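Long-range contact in oligopeptide-binding protein oppA (Lactococcus lactis, PDB 3DRF), which captures oligopeptides in a voluminous binding cavity that closes like a Venus fly-trap and serves their uptake through the OppABCDF ABC transporter: residues G291-M305 against V536-K550. Numbering follows the deposited sequence.
Sequences GYKVLGQQAMYISLM and VIPTNFMLNYTPVNK
Residues 291-305 and 536-550 pair as long antiparallel strands in two ladders, Tyr292-Gln298 on Leu543-Asn549 and Leu304-Met305 on Ile537-Pro538, with the register slipping by one residue between them. The first ladder is regular: Lys293 and Val548, Leu295 and Thr546, and Gln297 and Asn544 each exchange two backbone hydrogen bonds. At the slip a water accepts Met542 N at 2.9 Å and lies within hydrogen-bonding distance of the carbonyls of Ala299 and Tyr301. Beyond it, Thr539 and Asn540 both face Ser303 in a classic beta bulge. Ser303 O accepts Thr539 N at 2.8 Å, while Ser303 OG accepts Asn540 N at 3.0 Å.

These two strands run side by side through the mixed sheet of a periplasmic-binding-protein fold, and strand 292-307 also pairs with strand 468-474. Here the sheet reaches the bound peptide: the hydroxyl of Tyr301 hydrogen-bonds to the peptide backbone and to Ser472.

The Tyr301 ring is backed by Met542, whose chain bends at its last torsion (chi3 59°) to set CE over the ring centre, 3.5 Å from the centroid and 6° off the normal, a CH-pi contact; SD lies over the same face, making this a Met-aromatic pair. Replacing Tyr301 with an alanine would probably leave the Met542 methyl without its aromatic surface and deprive the peptide backbone of a hydrogen-bonding partner. In the first ladder, Asn544 ND2 meets a lone pair of Gln297 OE1 at 3.1 Å in a nearly straight bond, although the two amide planes stand 45° apart; Gln297 NE2 binds Leu557 O. Ala299 CB packs against one face of the Asn544 amide, 3.5 Å from its ND2. On the same side of the sheet, Leu295 CD1 packs against Val548 CG2 at 3.7 Å.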
ATOM      1  N   GLY A 291      16.045   7.653 -27.212  1.00 18.68           N
ATOM      2  CA  GLY A 291      16.869   8.175 -26.143  1.00 17.39           C
ATOM      3  C   GLY A 291      16.630   7.640 -24.743  1.00 16.32           C
ATOM      4  O   GLY A 291      17.242   8.103 -23.844  1.00 15.05           O
ATOM      5  N   TYR A 292      15.758   6.645 -24.648  1.00 15.62           N
ATOM      6  CA  TYR A 292      15.421   6.013 -23.347  1.00 15.42           C
ATOM      7  C   TYR A 292      15.596   4.486 -23.376  1.00 16.01           C
ATOM      8  O   TYR A 292      15.371   3.888 -24.387  1.00 17.05           O
ATOM      9  CB  TYR A 292      13.967   6.362 -22.967  1.00 15.42           C
ATOM     10  CG  TYR A 292      13.762   7.833 -22.567  1.00 14.89           C
ATOM     11  CD1 TYR A 292      13.904   8.261 -21.251  1.00 14.54           C
ATOM     12  CD2 TYR A 292      13.445   8.784 -23.515  1.00 15.68           C
ATOM     13  CE1 TYR A 292      13.746   9.566 -20.913  1.00 14.63           C
ATOM     14  CE2 TYR A 292      13.309  10.050 -23.194  1.00 15.52           C
ATOM     15  CZ  TYR A 292      13.452  10.461 -21.915  1.00 15.69           C
ATOM     16  OH  TYR A 292      13.223  11.777 -21.648  1.00 17.11           O
ATOM     17  N   LYS A 293      16.026   3.926 -22.241  1.00 15.92           N
ATOM     18  CA  LYS A 293      16.008   2.505 -21.880  1.00 16.12           C
ATOM     19  C   LYS A 293      14.735   2.295 -21.032  1.00 15.02           C
ATOM     20  O   LYS A 293      14.415   3.124 -20.258  1.00 15.60           O
ATOM     21  CB  LYS A 293      17.275   2.203 -21.065  1.00 17.32           C
ATOM     22  CG  LYS A 293      17.422   0.757 -20.629  1.00 20.32           C
ATOM     23  CD  LYS A 293      18.762   0.479 -19.990  1.00 23.22           C
ATOM     24  CE  LYS A 293      18.834  -0.899 -19.479  1.00 24.17           C
ATOM     25  NZ  LYS A 293      20.156  -1.179 -18.838  1.00 26.70           N
ATOM     26  N   VAL A 294      14.017   1.223 -21.213  1.00 13.50           N
ATOM     27  CA  VAL A 294      12.810   0.968 -20.422  1.00 12.67           C
ATOM     28  C   VAL A 294      13.014  -0.236 -19.522  1.00 11.63           C
ATOM     29  O   VAL A 294      13.190  -1.332 -20.012  1.00 12.24           O
ATOM     30  CB  VAL A 294      11.612   0.775 -21.331  1.00 13.26           C
ATOM     31  CG1 VAL A 294      10.373   0.585 -20.517  1.00 14.20           C
ATOM     32  CG2 VAL A 294      11.450   1.997 -22.273  1.00 14.01           C
ATOM     33  N   LEU A 295      13.053   0.007 -18.219  1.00 10.02           N
ATOM     34  CA  LEU A 295      13.266  -1.044 -17.235  1.00  9.31           C
ATOM     35  C   LEU A 295      11.930  -1.640 -16.836  1.00  8.79           C
ATOM     36  O   LEU A 295      10.956  -1.009 -17.011  1.00 10.20           O
ATOM     37  CB  LEU A 295      13.972  -0.460 -16.012  1.00  9.55           C
ATOM     38  CG  LEU A 295      15.276   0.327 -16.271  1.00 10.07           C
ATOM     39  CD1 LEU A 295      15.812   0.841 -14.945  1.00 12.29           C
ATOM     40  CD2 LEU A 295      16.241  -0.629 -16.909  1.00 11.73           C
ATOM     41  N   GLY A 296      11.934  -2.838 -16.280  1.00  8.09           N
ATOM     42  CA  GLY A 296      10.702  -3.548 -15.888  1.00  8.42           C
ATOM     43  C   GLY A 296      10.896  -4.357 -14.622  1.00  8.77           C
ATOM     44  O   GLY A 296      11.977  -4.690 -14.243  1.00  8.68           O
ATOM     45  N   GLN A 297       9.775  -4.664 -13.984  1.00  9.07           N
ATOM     46  CA  GLN A 297       9.763  -5.593 -12.873  1.00  9.24           C
ATOM     47  C   GLN A 297       8.339  -6.134 -12.673  1.00  9.30           C
ATOM     48  O   GLN A 297       7.376  -5.535 -13.059  1.00 10.22           O
ATOM     49  CB  GLN A 297      10.266  -4.914 -11.568  1.00  9.79           C
ATOM     50  CG  GLN A 297       9.263  -3.821 -11.040  1.00 10.60           C
ATOM     51  CD  GLN A 297       9.677  -2.997  -9.794  1.00 12.69           C
ATOM     52  OE1 GLN A 297       8.934  -2.199  -9.404  1.00 14.12           O
ATOM     53  NE2 GLN A 297      10.867  -3.168  -9.291  1.00 12.55           N
ATOM     54  N   GLN A 298       8.254  -7.295 -12.052  1.00  9.87           N
ATOM     55  CA  GLN A 298       6.969  -7.747 -11.474  1.00 10.89           C
ATOM     56  C   GLN A 298       6.556  -6.799 -10.381  1.00 10.87           C
ATOM     57  O   GLN A 298       7.306  -6.520  -9.518  1.00 12.18           O
ATOM     58  CB  GLN A 298       7.090  -9.130 -10.863  1.00 11.92           C
ATOM     59  CG  GLN A 298       7.461 -10.228 -11.830  1.00 13.90           C
ATOM     60  CD  GLN A 298       7.387 -11.598 -11.154  1.00 15.40           C
ATOM     61  OE1 GLN A 298       8.155 -11.884 -10.318  1.00 16.84           O
ATOM     62  NE2 GLN A 298       6.388 -12.356 -11.494  1.00 16.74           N
ATOM     63  N   ALA A 299       5.377  -6.238 -10.503  1.00 11.11           N
ATOM     64  CA  ALA A 299       4.894  -5.255  -9.519  1.00 11.85           C
ATOM     65  C   ALA A 299       4.451  -6.020  -8.231  1.00 12.28           C
ATOM     66  O   ALA A 299       3.786  -7.010  -8.274  1.00 13.16           O
ATOM     67  CB  ALA A 299       3.794  -4.405 -10.075  1.00 12.05           C
ATOM     68  N   MET A 300       4.843  -5.487  -7.119  1.00 13.18           N
ATOM     69  CA  MET A 300       4.336  -6.047  -5.878  1.00 12.98           C
ATOM     70  C   MET A 300       3.024  -5.275  -5.631  1.00 11.71           C
ATOM     71  O   MET A 300       3.021  -4.238  -5.026  1.00 12.46           O
ATOM     72  CB  MET A 300       5.338  -5.816  -4.772  1.00 15.21           C
ATOM     73  CG  MET A 300       5.296  -6.943  -3.768  1.00 16.74           C
ATOM     74  SD  MET A 300       6.975  -7.183  -3.158  1.00 20.31           S
ATOM     75  CE  MET A 300       7.182  -5.556  -2.701  1.00 13.87           C
ATOM     76  N   TYR A 301       1.975  -5.749  -6.313  1.00 10.34           N
ATOM     77  CA  TYR A 301       0.745  -4.939  -6.561  1.00  9.16           C
ATOM     78  C   TYR A 301      -0.486  -5.809  -6.671  1.00  8.69           C
ATOM     79  O   TYR A 301      -0.444  -6.885  -7.199  1.00  9.16           O
ATOM     80  CB  TYR A 301       0.934  -4.172  -7.897  1.00  9.52           C
ATOM     81  CG  TYR A 301      -0.261  -3.349  -8.428  1.00  9.65           C
ATOM     82  CD1 TYR A 301      -0.370  -2.015  -8.167  1.00 11.11           C
ATOM     83  CD2 TYR A 301      -1.245  -3.940  -9.207  1.00 10.56           C
ATOM     84  CE1 TYR A 301      -1.430  -1.269  -8.724  1.00 11.15           C
ATOM     85  CE2 TYR A 301      -2.276  -3.233  -9.722  1.00 11.44           C
ATOM     86  CZ  TYR A 301      -2.356  -1.905  -9.472  1.00 11.47           C
ATOM     87  OH  TYR A 301      -3.374  -1.166 -10.000  1.00 15.24           O
ATOM     88  N   ILE A 302      -1.598  -5.229  -6.219  1.00  8.07           N
ATOM     89  CA  ILE A 302      -2.925  -5.774  -6.502  1.00  8.83           C
ATOM     90  C   ILE A 302      -3.868  -4.611  -6.612  1.00  8.28           C
ATOM     91  O   ILE A 302      -3.820  -3.644  -5.851  1.00  9.20           O
ATOM     92  CB  ILE A 302      -3.411  -6.772  -5.373  1.00  9.58           C
ATOM     93  CG1 ILE A 302      -4.754  -7.459  -5.679  1.00 12.20           C
ATOM     94  CG2 ILE A 302      -3.544  -6.110  -3.970  1.00 10.46           C
ATOM     95  CD1 ILE A 302      -4.686  -8.351  -6.847  1.00 13.93           C
ATOM     96  N   SER A 303      -4.750  -4.710  -7.592  1.00  8.10           N
ATOM     97  CA  SER A 303      -5.986  -3.900  -7.619  1.00  7.51           C
ATOM     98  C   SER A 303      -7.213  -4.793  -7.357  1.00  7.20           C
ATOM     99  O   SER A 303      -7.204  -5.917  -7.677  1.00  7.15           O
ATOM    100  CB  SER A 303      -6.154  -3.061  -8.886  1.00  8.12           C
ATOM    101  OG  SER A 303      -6.265  -3.934 -10.029  1.00  8.98           O
ATOM    102  N   LEU A 304      -8.232  -4.181  -6.785  1.00  6.97           N
ATOM    103  CA  LEU A 304      -9.403  -4.905  -6.315  1.00  6.87           C
ATOM    104  C   LEU A 304     -10.580  -3.978  -6.174  1.00  6.31           C
ATOM    105  O   LEU A 304     -10.459  -2.833  -5.976  1.00  6.91           O
ATOM    106  CB  LEU A 304      -9.116  -5.667  -4.989  1.00  8.07           C
ATOM    107  CG  LEU A 304      -8.992  -4.770  -3.758  1.00  8.86           C
ATOM    108  CD1 LEU A 304      -8.976  -5.711  -2.541  1.00 11.36           C
ATOM    109  CD2 LEU A 304      -7.690  -3.880  -3.778  1.00 11.42           C
ATOM    110  N   MET A 305     -11.732  -4.579  -6.362  1.00  6.72           N
ATOM    111  CA  MET A 305     -12.974  -3.889  -6.170  1.00  6.34           C
ATOM    112  C   MET A 305     -13.519  -4.178  -4.744  1.00  6.43           C
ATOM    113  O   MET A 305     -13.633  -5.290  -4.313  1.00  7.20           O
ATOM    114  CB  MET A 305     -13.967  -4.413  -7.239  1.00  7.09           C
ATOM    115  CG  MET A 305     -15.360  -3.722  -7.186  1.00  7.27           C
ATOM    116  SD  MET A 305     -16.365  -4.026  -8.699  1.00  8.23           S
ATOM    117  CE  MET A 305     -16.589  -5.837  -8.591  1.00  9.27           C
ATOM    118  N   VAL A 536     -14.511  -8.539  -1.327  1.00  6.04           N
ATOM    119  CA  VAL A 536     -13.732  -7.791  -2.321  1.00  7.00           C
ATOM    120  C   VAL A 536     -13.563  -8.742  -3.517  1.00  6.84           C
ATOM    121  O   VAL A 536     -13.653  -9.933  -3.366  1.00  7.32           O
ATOM    122  CB  VAL A 536     -12.352  -7.353  -1.754  1.00  6.69           C
ATOM    123  CG1 VAL A 536     -12.535  -6.400  -0.540  1.00  7.57           C
ATOM    124  CG2 VAL A 536     -11.494  -8.587  -1.376  1.00  8.69           C
ATOM    125  N   ILE A 537     -13.337  -8.151  -4.667  1.00  6.31           N
ATOM    126  CA  ILE A 537     -13.127  -8.910  -5.903  1.00  6.81           C
ATOM    127  C   ILE A 537     -11.738  -8.496  -6.481  1.00  7.05           C
ATOM    128  O   ILE A 537     -11.487  -7.384  -6.762  1.00  7.32           O
ATOM    129  CB  ILE A 537     -14.217  -8.566  -6.970  1.00  6.88           C
ATOM    130  CG1 ILE A 537     -15.679  -8.734  -6.436  1.00  7.60           C
ATOM    131  CG2 ILE A 537     -14.000  -9.394  -8.259  1.00  7.65           C
ATOM    132  CD1 ILE A 537     -16.055 -10.192  -6.047  1.00  9.03           C
ATOM    133  N   PRO A 538     -10.859  -9.491  -6.670  1.00  7.15           N
ATOM    134  CA  PRO A 538      -9.525  -9.167  -7.224  1.00  7.20           C
ATOM    135  C   PRO A 538      -9.705  -8.627  -8.648  1.00  6.84           C
ATOM    136  O   PRO A 538     -10.500  -9.130  -9.380  1.00  8.79           O
ATOM    137  CB  PRO A 538      -8.801 -10.515  -7.270  1.00  7.70           C
ATOM    138  CG  PRO A 538      -9.563 -11.397  -6.276  1.00  8.09           C
ATOM    139  CD  PRO A 538     -10.991 -10.942  -6.378  1.00  8.06           C
ATOM    140  N   THR A 539      -8.934  -7.655  -9.032  1.00  6.58           N
ATOM    141  CA  THR A 539      -9.030  -7.055 -10.396  1.00  6.89           C
ATOM    142  C   THR A 539      -7.807  -7.440 -11.262  1.00  7.08           C
ATOM    143  O   THR A 539      -7.890  -8.267 -12.087  1.00  7.26           O
ATOM    144  CB  THR A 539      -9.289  -5.523 -10.293  1.00  6.82           C
ATOM    145  OG1 THR A 539     -10.445  -5.347  -9.473  1.00  7.45           O
ATOM    146  CG2 THR A 539      -9.565  -4.950 -11.700  1.00  8.24           C
ATOM    147  N   ASN A 540      -6.689  -6.779 -11.012  1.00  7.17           N
ATOM    148  CA  ASN A 540      -5.433  -6.993 -11.789  1.00  7.67           C
ATOM    149  C   ASN A 540      -4.140  -7.240 -10.982  1.00  7.69           C
ATOM    150  O   ASN A 540      -3.941  -6.749  -9.894  1.00  7.95           O
ATOM    151  CB  ASN A 540      -5.146  -5.788 -12.682  1.00  8.26           C
ATOM    152  CG  ASN A 540      -6.053  -5.709 -13.893  1.00 10.08           C
ATOM    153  OD1 ASN A 540      -6.527  -4.670 -14.219  1.00 15.41           O
ATOM    154  ND2 ASN A 540      -6.241  -6.754 -14.504  1.00  8.79           N
ATOM    155  N   PHE A 541      -3.282  -8.038 -11.607  1.00  7.42           N
ATOM    156  CA  PHE A 541      -1.850  -8.082 -11.352  1.00  7.83           C
ATOM    157  C   PHE A 541      -1.192  -7.248 -12.458  1.00  8.09           C
ATOM    158  O   PHE A 541      -1.776  -7.017 -13.482  1.00  8.67           O
ATOM    159  CB  PHE A 541      -1.325  -9.520 -11.420  1.00  8.56           C
ATOM    160  CG  PHE A 541      -2.007 -10.514 -10.462  1.00  9.33           C
ATOM    161  CD1 PHE A 541      -2.326 -10.202  -9.128  1.00  9.92           C
ATOM    162  CD2 PHE A 541      -2.253 -11.766 -10.891  1.00 10.33           C
ATOM    163  CE1 PHE A 541      -2.907 -11.183  -8.301  1.00 10.80           C
ATOM    164  CE2 PHE A 541      -2.805 -12.698 -10.059  1.00 11.03           C
ATOM    165  CZ  PHE A 541      -3.135 -12.390  -8.782  1.00 10.96           C
ATOM    166  N   MET A 542       0.043  -6.842 -12.205  1.00  9.36           N
ATOM    167  CA  MET A 542       0.740  -5.953 -13.129  1.00 11.08           C
ATOM    168  C   MET A 542       2.243  -6.145 -13.148  1.00 10.67           C
ATOM    169  O   MET A 542       2.829  -6.662 -12.232  1.00 10.27           O
ATOM    170  CB  MET A 542       0.456  -4.473 -12.729  1.00 13.15           C
ATOM    171  CG  MET A 542       0.406  -3.429 -13.848  1.00 17.62           C
ATOM    172  SD  MET A 542      -0.521  -2.027 -13.188  1.00 24.31           S
ATOM    173  CE  MET A 542       0.457  -1.616 -11.795  1.00 22.53           C
ATOM    174  N   LEU A 543       2.805  -5.714 -14.278  1.00 10.42           N
ATOM    175  CA  LEU A 543       4.234  -5.409 -14.404  1.00  9.84           C
ATOM    176  C   LEU A 543       4.397  -3.897 -14.389  1.00  9.87           C
ATOM    177  O   LEU A 543       3.609  -3.229 -14.960  1.00 10.84           O
ATOM    178  CB  LEU A 543       4.824  -5.916 -15.750  1.00 10.62           C
ATOM    179  CG  LEU A 543       4.681  -7.388 -16.061  1.00 11.90           C
ATOM    180  CD1 LEU A 543       5.268  -7.723 -17.496  1.00 14.00           C
ATOM    181  CD2 LEU A 543       5.352  -8.132 -14.986  1.00 13.91           C
ATOM    182  N   ASN A 544       5.410  -3.416 -13.686  1.00  9.69           N
ATOM    183  CA  ASN A 544       5.825  -2.018 -13.718  1.00 10.12           C
ATOM    184  C   ASN A 544       6.859  -1.788 -14.837  1.00  9.45           C
ATOM    185  O   ASN A 544       7.572  -2.690 -15.199  1.00  9.24           O
ATOM    186  CB  ASN A 544       6.483  -1.622 -12.372  1.00 10.89           C
ATOM    187  CG  ASN A 544       5.474  -1.467 -11.236  1.00 13.32           C
ATOM    188  OD1 ASN A 544       4.354  -1.216 -11.452  1.00 15.34           O
ATOM    189  ND2 ASN A 544       5.928  -1.691 -10.050  1.00 14.08           N
ATOM    190  N   TYR A 545       6.941  -0.541 -15.306  1.00  9.00           N
ATOM    191  CA  TYR A 545       8.024  -0.110 -16.200  1.00  9.07           C
ATOM    192  C   TYR A 545       8.434   1.295 -15.815  1.00  8.94           C
ATOM    193  O   TYR A 545       7.659   2.041 -15.322  1.00  9.35           O
ATOM    194  CB  TYR A 545       7.594  -0.169 -17.682  1.00  9.09           C
ATOM    195  CG  TYR A 545       6.574   0.904 -18.079  1.00  9.39           C
ATOM    196  CD1 TYR A 545       6.979   2.073 -18.702  1.00  9.70           C
ATOM    197  CD2 TYR A 545       5.213   0.712 -17.862  1.00  9.59           C
ATOM    198  CE1 TYR A 545       6.101   3.011 -19.098  1.00  8.81           C
ATOM    199  CE2 TYR A 545       4.301   1.684 -18.220  1.00  8.33           C
ATOM    200  CZ  TYR A 545       4.759   2.829 -18.854  1.00  8.54           C
ATOM    201  OH  TYR A 545       3.868   3.749 -19.268  1.00  9.30           O
ATOM    202  N   THR A 546       9.689   1.624 -16.100  1.00  8.52           N
ATOM    203  CA  THR A 546      10.239   2.959 -15.857  1.00  8.88           C
ATOM    204  C   THR A 546      11.151   3.307 -17.019  1.00  8.73           C
ATOM    205  O   THR A 546      12.109   2.646 -17.252  1.00  8.62           O
ATOM    206  CB  THR A 546      11.078   2.956 -14.569  1.00  9.76           C
ATOM    207  OG1 THR A 546      10.177   2.804 -13.464  1.00 11.79           O
ATOM    208  CG2 THR A 546      11.874   4.294 -14.374  1.00 10.41           C
ATOM    209  N   PRO A 547      10.871   4.363 -17.752  1.00  8.99           N
ATOM    210  CA  PRO A 547      11.850   4.851 -18.728  1.00  9.60           C
ATOM    211  C   PRO A 547      13.004   5.647 -18.058  1.00 10.04           C
ATOM    212  O   PRO A 547      12.818   6.369 -17.130  1.00  9.67           O
ATOM    213  CB  PRO A 547      11.012   5.781 -19.626  1.00 10.21           C
ATOM    214  CG  PRO A 547       9.969   6.342 -18.719  1.00 10.03           C
ATOM    215  CD  PRO A 547       9.662   5.222 -17.718  1.00  9.26           C
ATOM    216  N   VAL A 548      14.199   5.428 -18.583  1.00 10.22           N
ATOM    217  CA  VAL A 548      15.425   6.009 -18.069  1.00 10.44           C
ATOM    218  C   VAL A 548      16.230   6.601 -19.234  1.00 11.32           C
ATOM    219  O   VAL A 548      16.560   5.899 -20.143  1.00 12.24           O
ATOM    220  CB  VAL A 548      16.289   4.943 -17.335  1.00 10.25           C
ATOM    221  CG1 VAL A 548      17.542   5.597 -16.797  1.00 11.15           C
ATOM    222  CG2 VAL A 548      15.460   4.273 -16.199  1.00 10.95           C
ATOM    223  N   ASN A 549      16.525   7.891 -19.183  1.00 12.03           N
ATOM    224  CA  ASN A 549      17.330   8.561 -20.235  1.00 13.41           C
ATOM    225  C   ASN A 549      18.662   7.840 -20.336  1.00 13.80           C
ATOM    226  O   ASN A 549      19.244   7.459 -19.378  1.00 13.34           O
ATOM    227  CB  ASN A 549      17.523  10.045 -19.865  1.00 14.14           C
ATOM    228  CG  ASN A 549      18.273  10.829 -20.915  1.00 16.33           C
ATOM    229  OD1 ASN A 549      19.422  10.606 -21.165  1.00 17.55           O
ATOM    230  ND2 ASN A 549      17.599  11.783 -21.468  1.00 20.49           N
ATOM    231  N   LYS A 550      19.127   7.659 -21.566  1.00 14.56           N
ATOM    232  CA  LYS A 550      20.410   6.971 -21.789  1.00 16.20           C
ATOM    233  C   LYS A 550      21.658   7.623 -21.162  1.00 16.43           C
ATOM    234  O   LYS A 550      22.609   6.980 -21.004  1.00 17.34           O
ATOM    235  CB  LYS A 550      20.619   6.620 -23.289  1.00 16.91           C
ATOM    236  CG  LYS A 550      19.605   5.628 -23.754  1.00 19.43           C
ATOM    237  CD  LYS A 550      19.871   5.165 -25.173  1.00 22.71           C
ATOM    238  CE  LYS A 550      18.712   4.453 -25.757  1.00 24.38           C
ATOM    239  NZ  LYS A 550      18.874   4.180 -27.260  1.00 26.39           N
TER
HETATM  240  O   HOH W   1      17.256   5.473 -28.883  1.00 35.92           O
HETATM  241  O   HOH W   2      15.419  12.941 -20.475  1.00 23.69           O
HETATM  242  O   HOH W   3       0.952  -7.508  -9.543  1.00  9.54           O
HETATM  243  O   HOH W   4      -7.034  -2.388 -12.205  1.00 17.26           O